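Local coordinates for protein glutathione S-transferase domain (Xanthobacter autotrophicus, PDB 4HZ2) that binds glutathione and probably acts as a transferase that joins it to substrates not yet identified, at residues P75-D80 and N89-H94; M23-M28 and Q39-T44; A182-T187 and P214-I219. All coordinates share one frame; numbering follows the deposited sequence. Where two conformers were deposited one is given.

Contact 1 (P75-D80 and N89-H94); sequences PVVVLD and NAILLH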
ATOM      1  N   PRO B  75     -11.507  -7.324   1.484  1.00 19.46           N
ATOM      2  CA  PRO B  75     -11.781  -8.635   2.077  1.00 20.57           C
ATOM      3  C   PRO B  75     -11.303  -8.775   3.504  1.00 17.73           C
ATOM      4  O   PRO B  75     -10.324  -8.144   3.920  1.00 19.16           O
ATOM      5  CB  PRO B  75     -10.973  -9.591   1.195  1.00 19.56           C
ATOM      6  CG  PRO B  75      -9.821  -8.737   0.692  1.00 19.71           C
ATOM      7  CD  PRO B  75     -10.474  -7.406   0.425  1.00 18.59           C
ATOM      8  N   VAL B  76     -11.996  -9.636   4.241  1.00 17.84           N
ATOM      9  CA  VAL B  76     -11.527 -10.110   5.521  1.00 19.85           C
ATOM     10  C   VAL B  76     -11.618 -11.624   5.416  1.00 18.29           C
ATOM     11  O   VAL B  76     -12.604 -12.162   4.917  1.00 22.68           O
ATOM     12  CB  VAL B  76     -12.403  -9.583   6.686  1.00 20.95           C
ATOM     13  CG1 VAL B  76     -12.107 -10.350   7.947  1.00 22.58           C
ATOM     14  CG2 VAL B  76     -12.170  -8.090   6.902  1.00 23.55           C
ATOM     15  N   VAL B  77     -10.559 -12.305   5.814  1.00 18.14           N
ATOM     16  CA  VAL B  77     -10.559 -13.761   5.860  1.00 21.73           C
ATOM     17  C   VAL B  77     -10.569 -14.184   7.335  1.00 17.70           C
ATOM     18  O   VAL B  77      -9.719 -13.758   8.109  1.00 22.24           O
ATOM     19  CB  VAL B  77      -9.320 -14.338   5.150  1.00 20.13           C
ATOM     20  CG1 VAL B  77      -9.231 -15.859   5.332  1.00 21.59           C
ATOM     21  CG2 VAL B  77      -9.320 -13.935   3.669  1.00 22.56           C
ATOM     22  N   VAL B  78     -11.525 -15.026   7.720  1.00 20.20           N
ATOM     23  CA  VAL B  78     -11.591 -15.483   9.095  1.00 20.63           C
ATOM     24  C   VAL B  78     -11.271 -16.976   9.136  1.00 23.53           C
ATOM     25  O   VAL B  78     -11.910 -17.772   8.449  1.00 32.77           O
ATOM     26  CB  VAL B  78     -12.968 -15.205   9.738  1.00 24.26           C
ATOM     27  CG1 VAL B  78     -12.959 -15.663  11.192  1.00 30.13           C
ATOM     28  CG2 VAL B  78     -13.320 -13.722   9.639  1.00 24.13           C
ATOM     29  N   LEU B  79     -10.245 -17.326   9.909  1.00 26.47           N
ATOM     30  CA  LEU B  79      -9.728 -18.701   9.997  1.00 27.72           C
ATOM     31  C   LEU B  79     -10.627 -19.526  10.903  1.00 30.53           C
ATOM     32  O   LEU B  79     -11.427 -18.965  11.662  1.00 35.04           O
ATOM     33  CB  LEU B  79      -8.295 -18.694  10.548  1.00 29.51           C
ATOM     34  CG  LEU B  79      -7.295 -17.742   9.894  1.00 32.60           C
ATOM     35  CD1 LEU B  79      -5.887 -17.896  10.471  1.00 33.59           C
ATOM     36  CD2 LEU B  79      -7.297 -17.978   8.389  1.00 32.88           C
ATOM     37  N   ASP B  80     -10.494 -20.849  10.852  1.00 39.87           N
ATOM     38  CA  ASP B  80     -11.400 -21.700  11.606  1.00 47.38           C
ATOM     39  C   ASP B  80     -11.259 -21.477  13.118  1.00 48.96           C
ATOM     40  O   ASP B  80     -12.149 -21.824  13.887  1.00 50.44           O
ATOM     41  CB  ASP B  80     -11.209 -23.175  11.248  1.00114.55           C
ATOM     42  CG  ASP B  80      -9.763 -23.616  11.343  1.00121.59           C
ATOM     43  OD1 ASP B  80      -8.913 -22.802  11.768  1.00112.59           O
ATOM     44  OD2 ASP B  80      -9.478 -24.779  10.989  1.00112.43           O
ATOM     45  N   ASN B  89      -3.500  -7.415   0.117  1.00 14.79           N
ATOM     46  CA  ASN B  89      -2.127  -7.764  -0.206  1.00 13.61           C
ATOM     47  C   ASN B  89      -1.419  -8.473   0.970  1.00 14.69           C
ATOM     48  O   ASN B  89      -0.486  -9.291   0.764  1.00 14.93           O
ATOM     49  CB  ASN B  89      -1.343  -6.547  -0.686  1.00 15.98           C
ATOM     50  CG  ASN B  89      -1.754  -6.086  -2.104  1.00 15.02           C
ATOM     51  OD1 ASN B  89      -2.602  -6.687  -2.756  1.00 15.41           O
ATOM     52  ND2 ASN B  89      -1.121  -5.025  -2.574  1.00 19.59           N
ATOM     53  N   ALA B  90      -1.853  -8.170   2.197  1.00 13.70           N
ATOM     54  CA  ALA B  90      -1.383  -8.923   3.392  1.00 15.25           C
ATOM     55  C   ALA B  90      -1.939 -10.334   3.360  1.00 15.73           C
ATOM     56  O   ALA B  90      -1.250 -11.277   3.740  1.00 15.95           O
ATOM     57  CB  ALA B  90      -1.804  -8.217   4.692  1.00 15.40           C
ATOM     58  N   ILE B  91      -3.171 -10.495   2.882  1.00 14.50           N
ATOM     59  CA  ILE B  91      -3.755 -11.854   2.731  1.00 14.52           C
ATOM     60  C   ILE B  91      -2.970 -12.656   1.672  1.00 15.16           C
ATOM     61  O   ILE B  91      -2.680 -13.846   1.834  1.00 16.29           O
ATOM     62  CB  ILE B  91      -5.248 -11.764   2.384  1.00 14.32           C
ATOM     63  CG1 ILE B  91      -6.011 -11.232   3.603  1.00 18.25           C
ATOM     64  CG2 ILE B  91      -5.818 -13.125   1.944  1.00 18.62           C
ATOM     65  CD1 ILE B  91      -7.384 -10.662   3.294  1.00 20.79           C
ATOM     66  N   LEU B  92      -2.571 -11.996   0.580  1.00 13.00           N
ATOM     67  CA  LEU B  92      -1.737 -12.677  -0.402  1.00 12.77           C
ATOM     68  C   LEU B  92      -0.427 -13.133   0.225  1.00 14.04           C
ATOM     69  O   LEU B  92      -0.005 -14.263   0.020  1.00 15.38           O
ATOM     70  CB  LEU B  92      -1.387 -11.750  -1.577  1.00 14.07           C
ATOM     71  CG  LEU B  92      -2.468 -11.428  -2.644  1.00 16.18           C
ATOM     72  CD1 LEU B  92      -2.042 -10.320  -3.633  1.00 16.34           C
ATOM     73  CD2 LEU B  92      -2.964 -12.715  -3.360  1.00 17.51           C
ATOM     74  N   LEU B  93       0.224 -12.251   0.974  1.00 14.41           N
ATOM     75  CA  LEU B  93       1.480 -12.594   1.643  1.00 13.50           C
ATOM     76  C   LEU B  93       1.301 -13.697   2.669  1.00 15.56           C
ATOM     77  O   LEU B  93       2.194 -14.501   2.866  1.00 17.63           O
ATOM     78  CB  LEU B  93       2.098 -11.352   2.306  1.00 14.34           C
ATOM     79  CG  LEU B  93       2.737 -10.337   1.350  1.00 14.47           C
ATOM     80  CD1 LEU B  93       2.871  -8.988   2.064  1.00 15.19           C
ATOM     81  CD2 LEU B  93       4.103 -10.873   0.918  1.00 16.67           C
ATOM     82  N   HIS B  94       0.148 -13.738   3.316  1.00 15.53           N
ATOM     83  CA  HIS B  94      -0.005 -14.679   4.425  1.00 16.13           C
ATOM     84  C   HIS B  94      -0.114 -16.114   3.906  1.00 18.31           C
ATOM     85  O   HIS B  94       0.548 -17.057   4.423  1.00 18.88           O
ATOM     86  CB  HIS B  94      -1.281 -14.332   5.215  1.00 15.81           C
ATOM     87  CG  HIS B  94      -1.542 -15.266   6.348  1.00 13.96           C
ATOM     88  ND1 HIS B  94      -0.956 -15.101   7.585  1.00 17.63           N
ATOM     89  CD2 HIS B  94      -2.296 -16.397   6.426  1.00 19.44           C
ATOM     90  CE1 HIS B  94      -1.364 -16.075   8.392  1.00 25.22           C
ATOM     91  NE2 HIS B  94      -2.159 -16.885   7.709  1.00 20.20           N
TER
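I91 of helix 88-96 points its side chain at strand 76-78 and meets V77 and P75, packing helix against sheet in the thioredoxin-like N-terminal domain of the glutathione transferase fold. The apolar contacts all run through this one isoleucine. Its CD1 lies 3.8 Å from V77 CG2, while its other branch, CG2, lies 4.0 Å from the same V77 methyl, so the valine methyl faces both arms of the isoleucine. With CG1 anti to its own carbonyl carbon (chi1 -69°), I91 extends CD1 on to the proline ring, whose CG it approaches at 4.1 Å. A37 of helix 32-43 also touches I91, so the side chain that leaves helix 88-96 packs on helix 32-43 as well as on the sheet.

Polar interactions belong to the surroundings. V77 pairs through its backbone with L85 of the neighbouring strand, and H94 ND1 is hydrogen-bonded to T110 OG1 of the second subunit. P75 follows a cis peptide bond, the cis-proline characteristic of this fold, and touches the bound glutathione. The same proline also meets the helix with its backbone: P75 O lies 3.9 Å from I91 CD1, a packing contact with a methyl group.

Contact 2 (M23-M28 and Q39-T44); sequences MRIYGM and QILSLT
Both I25 and L41 turn their first side-chain bond anti to the carbonyl carbon (chi1 -54° and -69°), and each then continues extended, which brings the strand isoleucine and the helix leucine together tip to tip. M23 reaches the same leucine by another route: its CG is anti to the backbone N, and a bend at chi3 of -73° turns CE away while the sulfur faces the helix. The tightest approach is I25 CD1 to L41 CD1 at 3.5 Å, and I25 CG1 stands 3.7 Å from that same leucine methyl. The thioether of M23 comes across the end of the leucine, with SD 3.8 Å from both L41 CD1 and L41 CD2, so CD1 is shared between the sulfur and I25 while CD2 meets the sulfur.

The contact joins the first strand and first helix of a beta-alpha-beta unit, strand 24-27, helix 32-43 and strand 49-52, the opening element of the thioredoxin-like fold. F95 of helix 88-96 touches both M23 and L41, and W50 and F48 pack on I25. At the end of the helix, I40 O accepts two hydrogen bonds, from T44 N and from T44 OG1 (2.8 Å), which arrive from opposite faces of the carbonyl plane. The hydroxyl bond ties the side chain of T44, the first residue to leave helical geometry, back to the last turn.

The two segments thus meet through methyl, methylene and thioether groups alone. Such contacts impose little direction, which implies that shape and exclusion of water hold this pair together, while backbone bonds such as I25 with V51 and L43 N to Q39 O run along the sheet and within the helix.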
ATOM      1  N   MET B  23     -13.082 -21.878   7.346  1.00 37.00           N
ATOM      2  CA  MET B  23     -12.590 -20.573   6.866  1.00 25.66           C
ATOM      3  C   MET B  23     -13.649 -19.792   6.078  1.00 25.43           C
ATOM      4  O   MET B  23     -14.385 -20.382   5.289  1.00 31.35           O
ATOM      5  CB  MET B  23     -11.336 -20.791   6.021  1.00 40.39           C
ATOM      6  CG  MET B  23     -10.568 -19.537   5.662  1.00 45.94           C
ATOM      7  SD  MET B  23      -9.100 -19.921   4.684  1.00 54.60           S
ATOM      8  CE  MET B  23      -8.000 -20.657   5.884  1.00 33.98           C
ATOM      9  N   ARG B  24     -13.718 -18.475   6.295  1.00 25.09           N
ATOM     10  CA  ARG B  24     -14.720 -17.610   5.645  1.00 24.41           C
ATOM     11  C   ARG B  24     -14.042 -16.435   4.972  1.00 18.92           C
ATOM     12  O   ARG B  24     -13.086 -15.892   5.506  1.00 24.57           O
ATOM     13  CB  ARG B  24     -15.734 -17.054   6.672  1.00 29.41           C
ATOM     14  CG  ARG B  24     -16.921 -17.954   6.970  1.00 39.79           C
ATOM     15  CD  ARG B  24     -17.745 -17.460   8.158  1.00 43.16           C
ATOM     16  NE  ARG B  24     -17.225 -17.981   9.418  1.00 93.60           N
ATOM     17  CZ  ARG B  24     -16.885 -17.230  10.461  1.00 67.82           C
ATOM     18  NH1 ARG B  24     -17.035 -15.913  10.414  1.00 96.27           N
ATOM     19  NH2 ARG B  24     -16.410 -17.795  11.563  1.00 66.48           N
ATOM     20  N   ILE B  25     -14.497 -16.049   3.783  1.00 21.50           N
ATOM     21  CA  ILE B  25     -14.075 -14.764   3.202  1.00 20.87           C
ATOM     22  C   ILE B  25     -15.290 -13.833   3.210  1.00 18.27           C
ATOM     23  O   ILE B  25     -16.338 -14.147   2.614  1.00 23.19           O
ATOM     24  CB  ILE B  25     -13.586 -14.855   1.740  1.00 20.86           C
ATOM     25  CG1 ILE B  25     -12.479 -15.889   1.562  1.00 23.45           C
ATOM     26  CG2 ILE B  25     -13.115 -13.488   1.221  1.00 20.44           C
ATOM     27  CD1 ILE B  25     -12.000 -16.004   0.113  1.00 24.97           C
ATOM     28  N   TYR B  26     -15.151 -12.694   3.881  1.00 21.56           N
ATOM     29  CA  TYR B  26     -16.136 -11.613   3.753  1.00 21.40           C
ATOM     30  C   TYR B  26     -15.709 -10.765   2.575  1.00 21.49           C
ATOM     31  O   TYR B  26     -14.599 -10.221   2.582  1.00 20.26           O
ATOM     32  CB  TYR B  26     -16.176 -10.764   5.024  1.00 19.35           C
ATOM     33  CG  TYR B  26     -16.721 -11.536   6.199  1.00 22.73           C
ATOM     34  CD1 TYR B  26     -15.931 -12.472   6.879  1.00 25.76           C
ATOM     35  CD2 TYR B  26     -18.027 -11.339   6.622  1.00 25.98           C
ATOM     36  CE1 TYR B  26     -16.451 -13.197   7.939  1.00 27.93           C
ATOM     37  CE2 TYR B  26     -18.552 -12.051   7.677  1.00 31.53           C
ATOM     38  CZ  TYR B  26     -17.761 -12.974   8.329  1.00 28.61           C
ATOM     39  OH  TYR B  26     -18.319 -13.655   9.376  1.00 31.72           O
ATOM     40  N   GLY B  27     -16.582 -10.663   1.570  1.00 21.45           N
ATOM     41  CA  GLY B  27     -16.237  -9.928   0.361  1.00 23.61           C
ATOM     42  C   GLY B  27     -17.427  -9.470  -0.448  1.00 21.81           C
ATOM     43  O   GLY B  27     -18.573  -9.774  -0.124  1.00 24.72           O
ATOM     44  N   MET B  28     -17.140  -8.723  -1.512  1.00 21.70           N
ATOM     45  CA  MET B  28     -18.147  -8.211  -2.422  1.00 24.24           C
ATOM     46  C   MET B  28     -17.892  -8.842  -3.779  1.00 21.09           C
ATOM     47  O   MET B  28     -16.784  -8.766  -4.300  1.00 20.24           O
ATOM     48  CB  MET B  28     -18.011  -6.685  -2.537  1.00 23.63           C
ATOM     49  CG  MET B  28     -18.328  -5.943  -1.258  1.00 29.93           C
ATOM     50  SD  MET B  28     -17.905  -4.195  -1.434  1.00 37.63           S
ATOM     51  CE  MET B  28     -18.145  -3.636   0.255  1.00 44.14           C
ATOM     52  N   GLN B  39      -8.569 -16.041  -4.807  1.00 16.50           N
ATOM     53  CA  GLN B  39      -7.656 -16.670  -5.731  1.00 17.09           C
ATOM     54  C   GLN B  39      -6.460 -17.307  -5.031  1.00 17.81           C
ATOM     55  O   GLN B  39      -6.066 -18.432  -5.379  1.00 20.83           O
ATOM     56  CB  GLN B  39      -7.162 -15.628  -6.752  1.00 17.74           C
ATOM     57  CG  GLN B  39      -6.257 -16.186  -7.839  1.00 21.60           C
ATOM     58  CD  GLN B  39      -6.999 -17.156  -8.761  1.00 20.73           C
ATOM     59  OE1 GLN B  39      -7.648 -16.758  -9.763  1.00 24.81           O
ATOM     60  NE2 GLN B  39      -6.910 -18.432  -8.436  1.00 20.32           N
ATOM     61  N   ILE B  40      -5.854 -16.616  -4.055  1.00 15.92           N
ATOM     62  CA  ILE B  40      -4.709 -17.239  -3.374  1.00 17.63           C
ATOM     63  C   ILE B  40      -5.155 -18.408  -2.480  1.00 20.80           C
ATOM     64  O   ILE B  40      -4.431 -19.391  -2.345  1.00 22.61           O
ATOM     65  CB  ILE B  40      -3.876 -16.219  -2.560  1.00 20.76           C
ATOM     66  CG1 ILE B  40      -2.514 -16.793  -2.207  1.00 15.15           C
ATOM     67  CG2 ILE B  40      -4.646 -15.714  -1.345  1.00 16.31           C
ATOM     68  CD1 ILE B  40      -1.653 -17.095  -3.421  1.00 20.68           C
ATOM     69  N   LEU B  41      -6.332 -18.311  -1.870  1.00 18.66           N
ATOM     70  CA  LEU B  41      -6.853 -19.464  -1.097  1.00 18.92           C
ATOM     71  C   LEU B  41      -7.062 -20.700  -1.978  1.00 19.44           C
ATOM     72  O   LEU B  41      -6.700 -21.835  -1.614  1.00 22.77           O
ATOM     73  CB  LEU B  41      -8.145 -19.099  -0.360  1.00 20.80           C
ATOM     74  CG  LEU B  41      -7.943 -18.119   0.785  1.00 21.30           C
ATOM     75  CD1 LEU B  41      -9.258 -17.800   1.476  1.00 29.62           C
ATOM     76  CD2 LEU B  41      -6.959 -18.694   1.791  1.00 27.43           C
ATOM     77  N   SER B  42      -7.627 -20.488  -3.156  1.00 19.23           N
ATOM     78  CA  SER B  42      -7.859 -21.607  -4.053  0.50 18.65           C
ATOM     79  C   SER B  42      -6.526 -22.168  -4.573  1.00 21.21           C
ATOM     80  O   SER B  42      -6.361 -23.394  -4.632  1.00 24.51           O
ATOM     81  CB  SER B  42      -8.830 -21.240  -5.193  0.50 28.00           C
ATOM     82  OG  SER B  42      -8.244 -20.382  -6.159  0.50 27.61           O
ATOM     83  N   LEU B  43      -5.574 -21.290  -4.916  1.00 19.86           N
ATOM     84  CA  LEU B  43      -4.258 -21.724  -5.420  1.00 22.95           C
ATOM     85  C   LEU B  43      -3.483 -22.537  -4.379  1.00 21.54           C
ATOM     86  O   LEU B  43      -2.683 -23.420  -4.715  1.00 27.86           O
ATOM     87  CB  LEU B  43      -3.408 -20.517  -5.867  1.00 20.77           C
ATOM     88  CG  LEU B  43      -3.881 -19.887  -7.175  1.00 20.93           C
ATOM     89  CD1 LEU B  43      -3.218 -18.528  -7.375  1.00 20.86           C
ATOM     90  CD2 LEU B  43      -3.562 -20.834  -8.336  1.00 21.23           C
ATOM     91  N   THR B  44      -3.715 -22.242  -3.105  1.00 22.49           N
ATOM     92  CA  THR B  44      -2.937 -22.898  -2.055  1.00 23.84           C
ATOM     93  C   THR B  44      -3.753 -23.993  -1.353  1.00 26.75           C
ATOM     94  O   THR B  44      -3.343 -24.521  -0.318  1.00 33.36           O
ATOM     95  CB  THR B  44      -2.390 -21.885  -1.031  1.00 25.54           C
ATOM     96  OG1 THR B  44      -3.484 -21.167  -0.438  1.00 27.13           O
ATOM     97  CG2 THR B  44      -1.415 -20.919  -1.713  1.00 25.72           C
TER

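Contact 3 (A182-T187 and P214-I219); sequences ALFAYT and PGINLI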
ATOM      1  N   ALA B 182      -1.525  -9.638  -7.619  1.00 13.93           N
ATOM      2  CA  ALA B 182      -1.989  -8.380  -7.066  1.00 13.81           C
ATOM      3  C   ALA B 182      -2.335  -7.372  -8.166  1.00 12.06           C
ATOM      4  O   ALA B 182      -3.329  -6.662  -8.054  1.00 15.80           O
ATOM      5  CB  ALA B 182      -0.993  -7.764  -6.085  1.00 15.14           C
ATOM      6  N   LEU B 183      -1.510  -7.305  -9.216  1.00 13.80           N
ATOM      7  CA  LEU B 183      -1.753  -6.335 -10.300  0.50 14.59           C
ATOM      8  C   LEU B 183      -2.725  -6.878 -11.352  1.00 14.75           C
ATOM      9  O   LEU B 183      -3.364  -6.096 -12.081  1.00 16.12           O
ATOM     10  CB  LEU B 183      -0.435  -5.841 -10.914  0.50 16.07           C
ATOM     11  CG  LEU B 183       0.233  -4.796  -9.986  0.50 13.50           C
ATOM     12  CD1 LEU B 183       1.750  -4.794 -10.078  0.50 18.51           C
ATOM     13  CD2 LEU B 183      -0.337  -3.393 -10.175  0.50  8.43           C
ATOM     14  N   PHE B 184      -2.869  -8.202 -11.414  1.00 15.46           N
ATOM     15  CA  PHE B 184      -3.817  -8.805 -12.344  1.00 15.21           C
ATOM     16  C   PHE B 184      -5.257  -8.533 -11.899  1.00 14.10           C
ATOM     17  O   PHE B 184      -6.155  -8.341 -12.731  1.00 15.86           O
ATOM     18  CB  PHE B 184      -3.552 -10.296 -12.469  1.00 17.69           C
ATOM     19  CG  PHE B 184      -4.466 -11.020 -13.421  1.00 15.46           C
ATOM     20  CD1 PHE B 184      -4.101 -11.190 -14.755  1.00 17.46           C
ATOM     21  CD2 PHE B 184      -5.691 -11.572 -12.976  1.00 13.78           C
ATOM     22  CE1 PHE B 184      -4.909 -11.907 -15.618  1.00 18.25           C
ATOM     23  CE2 PHE B 184      -6.497 -12.285 -13.846  1.00 15.23           C
ATOM     24  CZ  PHE B 184      -6.111 -12.436 -15.173  1.00 15.50           C
ATOM     25  N   ALA B 185      -5.465  -8.499 -10.576  1.00 14.23           N
ATOM     26  CA  ALA B 185      -6.801  -8.410  -9.982  1.00 16.58           C
ATOM     27  C   ALA B 185      -7.678  -7.378 -10.694  1.00 15.69           C
ATOM     28  O   ALA B 185      -8.783  -7.694 -11.120  1.00 16.76           O
ATOM     29  CB  ALA B 185      -6.682  -8.095  -8.483  1.00 17.42           C
ATOM     30  N   TYR B 186      -7.206  -6.135 -10.790  1.00 17.94           N
ATOM     31  CA  TYR B 186      -7.964  -5.114 -11.519  1.00 15.95           C
ATOM     32  C   TYR B 186      -7.529  -4.923 -12.962  1.00 14.45           C
ATOM     33  O   TYR B 186      -8.344  -4.538 -13.803  1.00 17.44           O
ATOM     34  CB  TYR B 186      -7.930  -3.772 -10.771  1.00 16.45           C
ATOM     35  CG  TYR B 186      -8.749  -3.834  -9.503  1.00 15.94           C
ATOM     36  CD1 TYR B 186     -10.140  -3.732  -9.538  1.00 17.64           C
ATOM     37  CD2 TYR B 186      -8.130  -4.010  -8.278  1.00 15.72           C
ATOM     38  CE1 TYR B 186     -10.898  -3.764  -8.375  1.00 18.13           C
ATOM     39  CE2 TYR B 186      -8.876  -4.059  -7.114  1.00 17.04           C
ATOM     40  CZ  TYR B 186     -10.256  -3.945  -7.176  1.00 18.26           C
ATOM     41  OH  TYR B 186     -10.998  -3.998  -6.014  1.00 19.82           O
ATOM     42  N   THR B 187      -6.254  -5.184 -13.263  1.00 16.38           N
ATOM     43  CA  THR B 187      -5.773  -4.903 -14.627  1.00 14.60           C
ATOM     44  C   THR B 187      -6.508  -5.769 -15.632  1.00 14.11           C
ATOM     45  O   THR B 187      -6.785  -5.312 -16.764  1.00 17.12           O
ATOM     46  CB  THR B 187      -4.241  -5.059 -14.770  1.00 16.55           C
ATOM     47  OG1 THR B 187      -3.591  -4.244 -13.785  1.00 17.56           O
ATOM     48  CG2 THR B 187      -3.768  -4.582 -16.150  1.00 17.11           C
ATOM     49  N   PRO B 214      -2.517 -22.439 -14.702  1.00 24.73           N
ATOM     50  CA  PRO B 214      -3.450 -23.352 -14.056  1.00 24.41           C
ATOM     51  C   PRO B 214      -4.037 -22.769 -12.765  1.00 20.81           C
ATOM     52  O   PRO B 214      -3.318 -22.179 -11.953  1.00 24.92           O
ATOM     53  CB  PRO B 214      -2.582 -24.589 -13.737  1.00 27.42           C
ATOM     54  CG  PRO B 214      -1.433 -24.514 -14.679  1.00 34.90           C
ATOM     55  CD  PRO B 214      -1.196 -23.046 -14.918  1.00 26.95           C
ATOM     56  N   GLY B 215      -5.349 -22.890 -12.598  1.00 20.95           N
ATOM     57  CA  GLY B 215      -5.986 -22.437 -11.361  1.00 23.45           C
ATOM     58  C   GLY B 215      -6.434 -20.985 -11.314  1.00 19.20           C
ATOM     59  O   GLY B 215      -7.116 -20.597 -10.361  1.00 20.98           O
ATOM     60  N   ILE B 216      -6.080 -20.182 -12.326  1.00 21.01           N
ATOM     61  CA  ILE B 216      -6.475 -18.778 -12.353  1.00 20.89           C
ATOM     62  C   ILE B 216      -7.856 -18.627 -12.990  1.00 20.12           C
ATOM     63  O   ILE B 216      -8.121 -19.174 -14.074  1.00 22.38           O
ATOM     64  CB  ILE B 216      -5.441 -17.900 -13.130  1.00 18.16           C
ATOM     65  CG1 ILE B 216      -4.062 -18.000 -12.475  1.00 19.71           C
ATOM     66  CG2 ILE B 216      -5.898 -16.457 -13.216  1.00 19.63           C
ATOM     67  CD1 ILE B 216      -3.978 -17.435 -11.080  1.00 23.59           C
ATOM     68  N   ASN B 217      -8.724 -17.887 -12.299  1.00 19.97           N
ATOM     69  CA  ASN B 217     -10.073 -17.593 -12.753  1.00 22.82           C
ATOM     70  C   ASN B 217     -10.270 -16.091 -12.922  1.00 20.58           C
ATOM     71  O   ASN B 217      -9.736 -15.301 -12.151  1.00 23.86           O
ATOM     72  CB  ASN B 217     -11.073 -18.100 -11.713  1.00 25.78           C
ATOM     73  CG  ASN B 217     -10.681 -19.461 -11.175  1.00 36.06           C
ATOM     74  OD1 ASN B 217     -10.724 -20.449 -11.929  1.00 32.72           O
ATOM     75  ND2 ASN B 217     -10.282 -19.534  -9.877  1.00 33.65           N
ATOM     76  N   LEU B 218     -11.054 -15.712 -13.922  1.00 19.48           N
ATOM     77  CA  LEU B 218     -11.349 -14.315 -14.191  1.00 19.75           C
ATOM     78  C   LEU B 218     -12.577 -13.831 -13.441  1.00 22.13           C
ATOM     79  O   LEU B 218     -13.470 -14.630 -13.104  1.00 20.80           O
ATOM     80  CB  LEU B 218     -11.572 -14.111 -15.689  1.00 19.68           C
ATOM     81  CG  LEU B 218     -10.541 -14.743 -16.632  1.00 21.56           C
ATOM     82  CD1 LEU B 218     -10.884 -14.491 -18.100  1.00 28.01           C
ATOM     83  CD2 LEU B 218      -9.148 -14.184 -16.312  1.00 29.52           C
ATOM     84  N   ILE B 219     -12.617 -12.529 -13.161  1.00 17.34           N
ATOM     85  CA  ILE B 219     -13.857 -11.906 -12.704  1.00 20.12           C
ATOM     86  C   ILE B 219     -14.760 -11.722 -13.931  1.00 16.20           C
ATOM     87  O   ILE B 219     -14.368 -11.072 -14.925  1.00 18.85           O
ATOM     88  CB  ILE B 219     -13.599 -10.535 -12.008  1.00 19.62           C
ATOM     89  CG1 ILE B 219     -12.605 -10.697 -10.852  1.00 18.91           C
ATOM     90  CG2 ILE B 219     -14.923  -9.916 -11.530  1.00 19.86           C
ATOM     91  CD1 ILE B 219     -12.171  -9.366 -10.230  1.00 18.99           C
TER
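F184 and A185 of helix 178-187 pack against the loop 214-219, which follows helix 201-211 in the all-helical C-terminal domain of the glutathione transferase fold. The tight part centres on the phenylalanine. Its CG is anti to the backbone N (chi1 -179°), which carries the ring out from the helix to the loop. There L218 CD2 lies in the ring plane at its edge, 3.7 Å from F184 CZ and 4.1 Å from F184 CE2. L218 leaves its backbone in another direction, and only the end of its side chain comes round to the ring. H188, one turn further along, stacks on the F184 ring, and W206 and V210 of helix 201-211 pack on it as well, so the phenylalanine ties the loop to two helices.

The loose side runs toward the start of the loop. I216 CG2 comes obliquely to F184 CE2 and no closer than 4.3 Å, and I216 itself is partly exposed. L218 also belongs to the solvent side despite its close approach: the leucine is exposed, so the ring edge is buried beneath a residue at the surface.

At the other end I219 is buried and packs on W35 of helix 32-43, with its backbone N hydrogen-bonded to H188 NE2. That histidine also uses ND1 to bind F184 O, so one imidazole links the helix backbone to the loop backbone. Y186, on the same helix, touches the bound glutathione and hydrogen-bonds N33 N through OH, bringing this packing up to the ligand pocket. I219, with CG1 anti to its carbonyl carbon, sends CD1 to the helix backbone, 3.9 Å from A185 O.

Contacts 1 and 2 belong to the N-terminal domain and share one sheet: strands 76-78 and 24-27 are antiparallel neighbours, joined by backbone bonds such as V76 O to Y26 N at 2.8 Å. Each sets a single helix side chain against residues of a strand and its flank, and both are buried and apolar. Contact 3 lies in the C-terminal domain, where an aromatic ring replaces the aliphatic side chain and the loop reaches solvent. It meets contact 2 through polar groups, Q39 holding G215 O and N217 N across the domain boundary, whereas contact 1 reaches it through packing of L92 and N89 on A182. P75 both packs and lines the glutathione pocket; M28 and Y186 are pocket residues on the segments of contacts 2 and 3.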